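Local coordinates for Alr4995 protein (PDB 6LRF) that acts as a bifunctional enzyme with arginine dihydrolase and ornithine cyclodeaminase activities, linking arginine breakdown to the handling of ornithine, at residues Ile288-His293 and Gly298-Ala303; Met306-Asp309 and Ser313-Val316; Val333-Pro338 and Glu344-Leu349. All blocks are in the same frame, centred on the assembly; numbering follows the deposited sequence.

Interaction 1: residues Ile288-His293 and Gly298-Ala303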
loop_
_atom_site.group_PDB
_atom_site.type_symbol
_atom_site.label_atom_id
_atom_site.label_comp_id
_atom_site.label_asym_id
_atom_site.label_seq_id
_atom_site.Cartn_x
_atom_site.Cartn_y
_atom_site.Cartn_z
ATOM N N ILE B 288 1.880 18.620 -40.554
ATOM C CA ILE B 288 2.496 17.306 -40.429
ATOM C C ILE B 288 1.584 16.252 -41.054
ATOM O O ILE B 288 0.386 16.473 -41.230
ATOM C CB ILE B 288 2.800 16.953 -38.954
ATOM C CG1 ILE B 288 1.528 17.004 -38.113
ATOM C CG2 ILE B 288 3.849 17.886 -38.380
ATOM C CD1 ILE B 288 0.939 15.636 -37.811
ATOM N N ARG B 289 2.158 15.112 -41.406
ATOM C CA ARG B 289 1.364 14.003 -41.926
ATOM C C ARG B 289 1.527 12.790 -41.008
ATOM O O ARG B 289 2.621 12.524 -40.507
ATOM C CB ARG B 289 1.785 13.681 -43.363
ATOM C CG ARG B 289 0.970 12.610 -44.068
ATOM C CD ARG B 289 1.406 12.506 -45.522
ATOM N NE ARG B 289 0.889 11.311 -46.183
ATOM C CZ ARG B 289 -0.298 11.247 -46.776
ATOM N NH1 ARG B 289 -1.097 12.313 -46.776
ATOM N NH2 ARG B 289 -0.690 10.118 -47.364
ATOM N N ILE B 290 0.430 12.081 -40.755
ATOM C CA ILE B 290 0.469 10.857 -39.954
ATOM C C ILE B 290 -0.276 9.753 -40.714
ATOM O O ILE B 290 -1.352 9.991 -41.253
ATOM C CB ILE B 290 -0.133 11.085 -38.545
ATOM C CG1 ILE B 290 -0.112 9.799 -37.732
ATOM C CG2 ILE B 290 -1.542 11.647 -38.621
ATOM C CD1 ILE B 290 1.277 9.417 -37.277
ATOM N N GLU B 291 0.332 8.568 -40.802
ATOM C CA GLU B 291 -0.237 7.427 -41.523
ATOM C C GLU B 291 -0.328 6.177 -40.641
ATOM O O GLU B 291 0.494 5.972 -39.748
ATOM C CB GLU B 291 0.602 7.085 -42.754
ATOM C CG GLU B 291 0.414 7.967 -43.969
ATOM C CD GLU B 291 1.158 7.420 -45.198
ATOM O OE1 GLU B 291 1.753 6.323 -45.090
ATOM O OE2 GLU B 291 1.137 8.072 -46.270
ATOM N N GLY B 292 -1.304 5.316 -40.919
ATOM C CA GLY B 292 -1.441 4.077 -40.168
ATOM C C GLY B 292 -2.888 3.697 -39.952
ATOM O O GLY B 292 -3.760 4.094 -40.732
ATOM N N HIS B 293 -3.149 2.916 -38.908
ATOM C CA HIS B 293 -4.521 2.568 -38.543
ATOM C C HIS B 293 -5.030 3.612 -37.553
ATOM O O HIS B 293 -5.152 3.362 -36.355
ATOM C CB HIS B 293 -4.591 1.154 -37.958
ATOM C CG HIS B 293 -4.038 0.099 -38.868
ATOM N ND1 HIS B 293 -2.921 -0.644 -38.552
ATOM C CD2 HIS B 293 -4.435 -0.320 -40.094
ATOM C CE1 HIS B 293 -2.663 -1.487 -39.537
ATOM N NE2 HIS B 293 -3.561 -1.305 -40.488
ATOM N N GLY B 298 -5.946 4.786 -32.013
ATOM C CA GLY B 298 -5.978 6.015 -31.245
ATOM C C GLY B 298 -4.700 6.830 -31.411
ATOM O O GLY B 298 -4.432 7.757 -30.640
ATOM N N LEU B 299 -3.910 6.478 -32.422
ATOM C CA LEU B 299 -2.683 7.201 -32.733
ATOM C C LEU B 299 -2.988 8.680 -33.008
ATOM O O LEU B 299 -2.348 9.565 -32.441
ATOM C CB LEU B 299 -1.982 6.558 -33.936
ATOM C CG LEU B 299 -0.564 7.021 -34.271
ATOM C CD1 LEU B 299 0.324 6.921 -33.044
ATOM C CD2 LEU B 299 -0.006 6.171 -35.403
ATOM N N ILE B 300 -3.981 8.934 -33.862
ATOM C CA ILE B 300 -4.362 10.300 -34.195
ATOM C C ILE B 300 -4.741 11.045 -32.919
ATOM O O ILE B 300 -4.392 12.209 -32.736
ATOM C CB ILE B 300 -5.535 10.345 -35.227
ATOM C CG1 ILE B 300 -5.888 11.786 -35.586
ATOM C CG2 ILE B 300 -6.775 9.619 -34.713
ATOM C CD1 ILE B 300 -4.808 12.484 -36.345
ATOM N N ASN B 301 -5.397 10.333 -32.012
ATOM C CA ASN B 301 -5.980 10.931 -30.822
ATOM C C ASN B 301 -4.876 11.261 -29.807
ATOM O O ASN B 301 -4.908 12.308 -29.153
ATOM C CB ASN B 301 -7.063 9.984 -30.254
ATOM C CG ASN B 301 -7.368 10.232 -28.793
ATOM O OD1 ASN B 301 -7.668 11.363 -28.388
ATOM N ND2 ASN B 301 -7.308 9.166 -27.984
ATOM N N ARG B 302 -3.872 10.397 -29.711
ATOM C CA ARG B 302 -2.729 10.678 -28.853
ATOM C C ARG B 302 -1.906 11.865 -29.362
ATOM O O ARG B 302 -1.413 12.662 -28.572
ATOM C CB ARG B 302 -1.838 9.444 -28.727
ATOM C CG ARG B 302 -2.314 8.442 -27.683
ATOM C CD ARG B 302 -1.484 7.155 -27.727
ATOM N NE ARG B 302 -1.732 6.398 -28.954
ATOM C CZ ARG B 302 -1.185 5.218 -29.240
ATOM N NH1 ARG B 302 -1.482 4.610 -30.383
ATOM N NH2 ARG B 302 -0.344 4.645 -28.386
ATOM N N ALA B 303 -1.768 11.973 -30.680
ATOM C CA ALA B 303 -1.056 13.096 -31.286
ATOM C C ALA B 303 -1.743 14.423 -30.965
ATOM O O ALA B 303 -1.097 15.387 -30.548
ATOM C CB ALA B 303 -0.957 12.909 -32.773
#

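Interaction 2: residues Met306-Asp309 and Ser313-Val316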
loop_
_atom_site.group_PDB
_atom_site.type_symbol
_atom_site.label_atom_id
_atom_site.label_comp_id
_atom_site.label_asym_id
_atom_site.label_seq_id
_atom_site.Cartn_x
_atom_site.Cartn_y
_atom_site.Cartn_z
HETATM N N MSE B 306 -1.251 15.464 -27.204
HETATM C CA MSE B 306 0.067 16.020 -26.940
HETATM C C MSE B 306 0.187 17.454 -27.407
HETATM O O MSE B 306 0.745 18.278 -26.708
HETATM C CB MSE B 306 1.150 15.195 -27.623
HETATM C CG MSE B 306 1.504 13.941 -26.878
HETATM SE SE MSE B 306 2.567 12.750 -28.009
HETATM C CE MSE B 306 3.090 11.468 -26.607
ATOM N N ILE B 307 -0.285 17.722 -28.618
ATOM C CA ILE B 307 -0.265 19.065 -29.169
ATOM C C ILE B 307 -0.910 20.050 -28.178
ATOM O O ILE B 307 -0.257 20.987 -27.708
ATOM C CB ILE B 307 -0.989 19.103 -30.539
ATOM C CG1 ILE B 307 -0.214 18.267 -31.565
ATOM C CG2 ILE B 307 -1.165 20.538 -31.008
ATOM C CD1 ILE B 307 -0.871 18.164 -32.940
ATOM N N VAL B 308 -2.160 19.798 -27.796
ATOM C CA VAL B 308 -2.879 20.717 -26.903
ATOM C C VAL B 308 -2.303 20.770 -25.476
ATOM O O VAL B 308 -2.226 21.849 -24.861
ATOM C CB VAL B 308 -4.384 20.357 -26.829
ATOM C CG1 VAL B 308 -5.108 21.251 -25.838
ATOM C CG2 VAL B 308 -5.010 20.467 -28.195
ATOM N N ASP B 309 -1.890 19.621 -24.950
ATOM C CA ASP B 309 -1.378 19.570 -23.579
ATOM C C ASP B 309 -0.070 20.328 -23.418
ATOM O O ASP B 309 0.187 20.902 -22.362
ATOM C CB ASP B 309 -1.191 18.119 -23.123
ATOM C CG ASP B 309 -2.508 17.459 -22.726
ATOM O OD1 ASP B 309 -3.577 18.075 -22.939
ATOM O OD2 ASP B 309 -2.482 16.322 -22.206
ATOM N N SER B 313 -2.028 24.231 -30.674
ATOM C CA SER B 313 -3.380 23.976 -31.161
ATOM C C SER B 313 -3.262 23.264 -32.487
ATOM O O SER B 313 -2.164 23.149 -33.034
ATOM C CB SER B 313 -4.196 25.269 -31.313
ATOM O OG SER B 313 -3.676 26.076 -32.349
ATOM N N PHE B 314 -4.381 22.779 -33.012
ATOM C CA PHE B 314 -4.314 22.005 -34.242
ATOM C C PHE B 314 -5.541 22.200 -35.100
ATOM O O PHE B 314 -6.578 22.643 -34.638
ATOM C CB PHE B 314 -4.146 20.509 -33.938
ATOM C CG PHE B 314 -5.335 19.894 -33.257
ATOM C CD1 PHE B 314 -6.426 19.443 -33.994
ATOM C CD2 PHE B 314 -5.366 19.765 -31.883
ATOM C CE1 PHE B 314 -7.525 18.896 -33.364
ATOM C CE2 PHE B 314 -6.462 19.211 -31.248
ATOM C CZ PHE B 314 -7.543 18.777 -31.994
ATOM N N GLN B 315 -5.406 21.817 -36.354
ATOM C CA GLN B 315 -6.528 21.757 -37.270
ATOM C C GLN B 315 -6.298 20.546 -38.169
ATOM O O GLN B 315 -5.282 20.479 -38.854
ATOM C CB GLN B 315 -6.626 23.049 -38.087
ATOM C CG GLN B 315 -7.965 23.264 -38.787
ATOM C CD GLN B 315 -7.949 24.463 -39.722
ATOM O OE1 GLN B 315 -6.931 25.157 -39.861
ATOM N NE2 GLN B 315 -9.077 24.708 -40.377
ATOM N N VAL B 316 -7.212 19.581 -38.155
ATOM C CA VAL B 316 -7.089 18.455 -39.078
ATOM C C VAL B 316 -7.509 18.923 -40.477
ATOM O O VAL B 316 -8.656 19.263 -40.701
ATOM C CB VAL B 316 -7.932 17.244 -38.633
ATOM C CG1 VAL B 316 -7.677 16.062 -39.560
ATOM C CG2 VAL B 316 -7.612 16.875 -37.188
#

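Interaction 3: residues Val333-Pro338 and Glu344-Leu349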
loop_
_atom_site.group_PDB
_atom_site.type_symbol
_atom_site.label_atom_id
_atom_site.label_comp_id
_atom_site.label_asym_id
_atom_site.label_seq_id
_atom_site.Cartn_x
_atom_site.Cartn_y
_atom_site.Cartn_z
ATOM N N VAL B 333 -2.380 17.364 -40.638
ATOM C CA VAL B 333 -2.761 18.166 -39.483
ATOM C C VAL B 333 -1.904 19.432 -39.441
ATOM O O VAL B 333 -0.682 19.360 -39.531
ATOM C CB VAL B 333 -2.589 17.362 -38.163
ATOM C CG1 VAL B 333 -2.929 18.211 -36.953
ATOM C CG2 VAL B 333 -3.467 16.095 -38.180
ATOM N N LYS B 334 -2.540 20.591 -39.333
ATOM C CA LYS B 334 -1.784 21.822 -39.145
ATOM C C LYS B 334 -1.586 22.017 -37.646
ATOM O O LYS B 334 -2.547 22.072 -36.892
ATOM C CB LYS B 334 -2.500 23.021 -39.773
ATOM C CG LYS B 334 -1.658 24.298 -39.834
ATOM C CD LYS B 334 -2.410 25.435 -40.525
ATOM C CE LYS B 334 -3.628 25.898 -39.721
ATOM N NZ LYS B 334 -3.221 26.620 -38.488
ATOM N N VAL B 335 -0.333 22.089 -37.224
ATOM C CA VAL B 335 0.002 22.288 -35.819
ATOM C C VAL B 335 0.422 23.736 -35.612
ATOM O O VAL B 335 1.210 24.255 -36.394
ATOM C CB VAL B 335 1.156 21.368 -35.373
ATOM C CG1 VAL B 335 1.387 21.498 -33.877
ATOM C CG2 VAL B 335 0.878 19.920 -35.763
ATOM N N SER B 336 -0.103 24.388 -34.578
ATOM C CA SER B 336 0.362 25.731 -34.223
ATOM C C SER B 336 0.920 25.746 -32.817
ATOM O O SER B 336 0.454 25.007 -31.941
ATOM C CB SER B 336 -0.772 26.766 -34.331
ATOM O OG SER B 336 -1.311 26.804 -35.641
ATOM N N ALA B 337 1.910 26.607 -32.611
ATOM C CA ALA B 337 2.540 26.802 -31.312
ATOM C C ALA B 337 2.749 28.295 -31.062
ATOM O O ALA B 337 2.892 29.062 -32.008
ATOM C CB ALA B 337 3.873 26.059 -31.253
ATOM N N PRO B 338 2.767 28.714 -29.793
ATOM C CA PRO B 338 2.895 30.142 -29.479
ATOM C C PRO B 338 4.327 30.675 -29.650
ATOM O O PRO B 338 4.545 31.894 -29.679
ATOM C CB PRO B 338 2.453 30.206 -28.012
ATOM C CG PRO B 338 2.832 28.819 -27.461
ATOM C CD PRO B 338 2.522 27.891 -28.587
ATOM N N GLU B 344 9.090 23.151 -30.833
ATOM C CA GLU B 344 10.108 22.105 -30.759
ATOM C C GLU B 344 9.700 20.993 -29.804
ATOM O O GLU B 344 9.946 19.802 -30.054
ATOM C CB GLU B 344 11.437 22.689 -30.304
ATOM C CG GLU B 344 12.059 23.652 -31.286
ATOM C CD GLU B 344 13.402 24.154 -30.801
ATOM O OE1 GLU B 344 13.445 24.868 -29.768
ATOM O OE2 GLU B 344 14.413 23.798 -31.442
ATOM N N GLU B 345 9.086 21.379 -28.701
ATOM C CA GLU B 345 8.634 20.402 -27.734
ATOM C C GLU B 345 7.556 19.490 -28.360
ATOM O O GLU B 345 7.592 18.260 -28.210
ATOM C CB GLU B 345 8.113 21.107 -26.492
ATOM C CG GLU B 345 7.848 20.187 -25.323
ATOM C CD GLU B 345 9.006 20.126 -24.329
ATOM O OE1 GLU B 345 9.641 21.183 -24.060
ATOM O OE2 GLU B 345 9.269 19.012 -23.813
ATOM N N ILE B 346 6.623 20.099 -29.086
ATOM C CA ILE B 346 5.555 19.368 -29.760
ATOM C C ILE B 346 6.093 18.437 -30.834
ATOM O O ILE B 346 5.744 17.259 -30.880
ATOM C CB ILE B 346 4.528 20.338 -30.396
ATOM C CG1 ILE B 346 3.746 21.092 -29.309
ATOM C CG2 ILE B 346 3.583 19.602 -31.338
ATOM C CD1 ILE B 346 3.036 22.344 -29.821
ATOM N N ILE B 347 6.935 18.965 -31.709
ATOM C CA ILE B 347 7.482 18.172 -32.801
ATOM C C ILE B 347 8.321 16.997 -32.265
ATOM O O ILE B 347 8.283 15.897 -32.830
ATOM C CB ILE B 347 8.312 19.056 -33.746
ATOM C CG1 ILE B 347 7.412 20.136 -34.353
ATOM C CG2 ILE B 347 8.959 18.225 -34.851
ATOM C CD1 ILE B 347 6.218 19.582 -35.090
ATOM N N SER B 348 9.036 17.211 -31.160
ATOM C CA SER B 348 9.786 16.125 -30.531
ATOM C C SER B 348 8.861 14.988 -30.108
ATOM O O SER B 348 9.179 13.820 -30.293
ATOM C CB SER B 348 10.572 16.625 -29.314
ATOM O OG SER B 348 11.619 17.489 -29.718
ATOM N N LEU B 349 7.707 15.327 -29.553
ATOM C CA LEU B 349 6.752 14.301 -29.159
ATOM C C LEU B 349 6.158 13.607 -30.404
ATOM O O LEU B 349 6.050 12.374 -30.456
ATOM C CB LEU B 349 5.659 14.912 -28.274
ATOM C CG LEU B 349 6.159 15.474 -26.930
ATOM C CD1 LEU B 349 5.135 16.403 -26.264
ATOM C CD2 LEU B 349 6.552 14.350 -25.966
#

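Interaction 1: residues Ile288-His293 and Gly298-Ala303
Ile290 and Ile300 stand with their CA atoms 7.5 Å apart where the end of strand 288-292 runs over the first turn of helix 299-303, the two axes approaching to 9.9 Å at 150°. Ile290 carries the contact with two of its methyls. With CG1 anti to the backbone N (chi1 179°), its CD1 reaches toward the start of the helix and meets Leu299 CD2 at 4.0 Å. The shorter branch turns to the next helical residue, and its CG2 touches Ile300 CD1 at 4.1 Å. Leu299 and Ile300 thus take hold of different branches of the same isoleucine, their side chains lying at a slant to it. Beyond Ile290, Leu299 CD2 also approaches the backbone, lying 4.4 Å from Glu291 O. This is the first sheet-to-helix packing of a β-α-β-β-α stretch whose strand order and directions, with 329-337 between 280-292 and 313-320, resemble part of a ferredoxin-like (βαββαβ) fold. A glycine stands on each side of the connection: Gly292 ends the strand with backbone angles that suit glycine, and Gly298, with a positive phi of 70°, follows the short helix 294-297 and occupies the N-cap position of the next. Gly298 O accepts the helical bond from Arg302 N at 2.9 Å. On the other face of the strand Arg289 lays its NE/NH2 edge against one carboxylate oxygen of Glu291, OE2, at 3.2 Å from NE and 3.0 Å from NH2, on the anti side. Arg289 NH1 makes a further salt bridge to Glu332. His293, just past the strand, has its ring fixed at both nitrogens, ND1 by Glu450 and NE2 by Gln326 O. At the helical end Ile300 packs against Leu295 of the second subunit.

Interaction 2: residues Met306-Asp309 and Ser313-Val316
Ile307 and Phe314 meet through aliphatic atoms: Ile307 CD1 lies 4.1 Å from Phe314 CB, and the two side chains cross nearly at a right angle. The branched Ile307 makes a second contact with the backbone. Its CG2, anti to the backbone N, lies 3.5 Å from Ser313 O, so one methyl rests on the carbonyl group and the other on the base of the aromatic side chain. The short connection of three residues between helix segment 306-309 and strand 313-316 brings Val308 CA to 5.4 Å from Ser313 CA. They form the second half of a β-α-β crossover from strand 280-292, in which the chain returns to the sheet as one of its two edge strands within the subunit. Contacts with the ring itself are made at its edge. Val308 CG2 lies near the ring plane, 3.6 Å from Phe314 CE2 and 3.8 Å from Phe314 CD2, while CG2 of Ile307 sits by the edge as well. The Phe314 side chain also packs on Asp296 of the second subunit.

Interaction 3: residues Val333-Pro338 and Glu344-Leu349
Ile346 lies over strand 333-337 and touches two of its residues with different branches. Its CG2, anti to the backbone N, meets Val335 CG1 at 3.9 Å, and the two side chains run alongside each other, pointing opposite ways. The longer branch, set beside the backbone N by chi1 of -68°, carries CD1 along the strand to Ala337 CB at 4.1 Å. CD1 also lies 4.3 Å from Ser336 O, a looser approach to the backbone. Val335 and Ala337 are two residues apart and both face the helix, while Ser336 between them turns its side chain to the other face of the sheet, where OG is bonded to Asp143 and to Ser285. The side-chain contacts across the interface are apolar, and Ile346 makes all of the close ones from the helix. Within the helix, Glu344 O accepts two bonds from Ser348, one from the backbone N at 3.0 Å and one from OG at 2.9 Å. They arrive from opposite faces of the carbonyl plane, OG being tilted 30° from it, so the serine hydroxyl folds back onto the preceding turn. The strand and helix axes lie 9.3 Å apart at 142°: after a short turn that starts at Pro338, the chain enters helix 340-352, the second helix of the β-α-β-β-α stretch, which packs back on the sheet. Strand 329-337 runs antiparallel to both 280-292 and 313-320 and lies between them. Helix 340-352 shares the same side of this sheet with helix 299-310, and the two helices touch where Leu349 packs on Met306 and Glu345 on Thr310.

The three interactions follow one another along the chain and pack two helices against one sheet. Interactions 1 and 2 use successive parts of helix 299-310, with centres 12 Å apart, and both reach the second subunit. Interaction 3 lies 8 Å from the centre of interaction 2 and 14 Å from that of interaction 1, and its strand joins them. Val335 CG2 packs on Ile288 CG1 and on Ile307 CD1, at 3.8 Å in each case. Probable backbone bonds run from Ile288 N to Val333 O (2.9 Å) and from Lys334 N to Gln315 O (2.8 Å). All segments fall within the LOR/SDH conserved region; the structure is unliganded, and no bound ligand marks a site here.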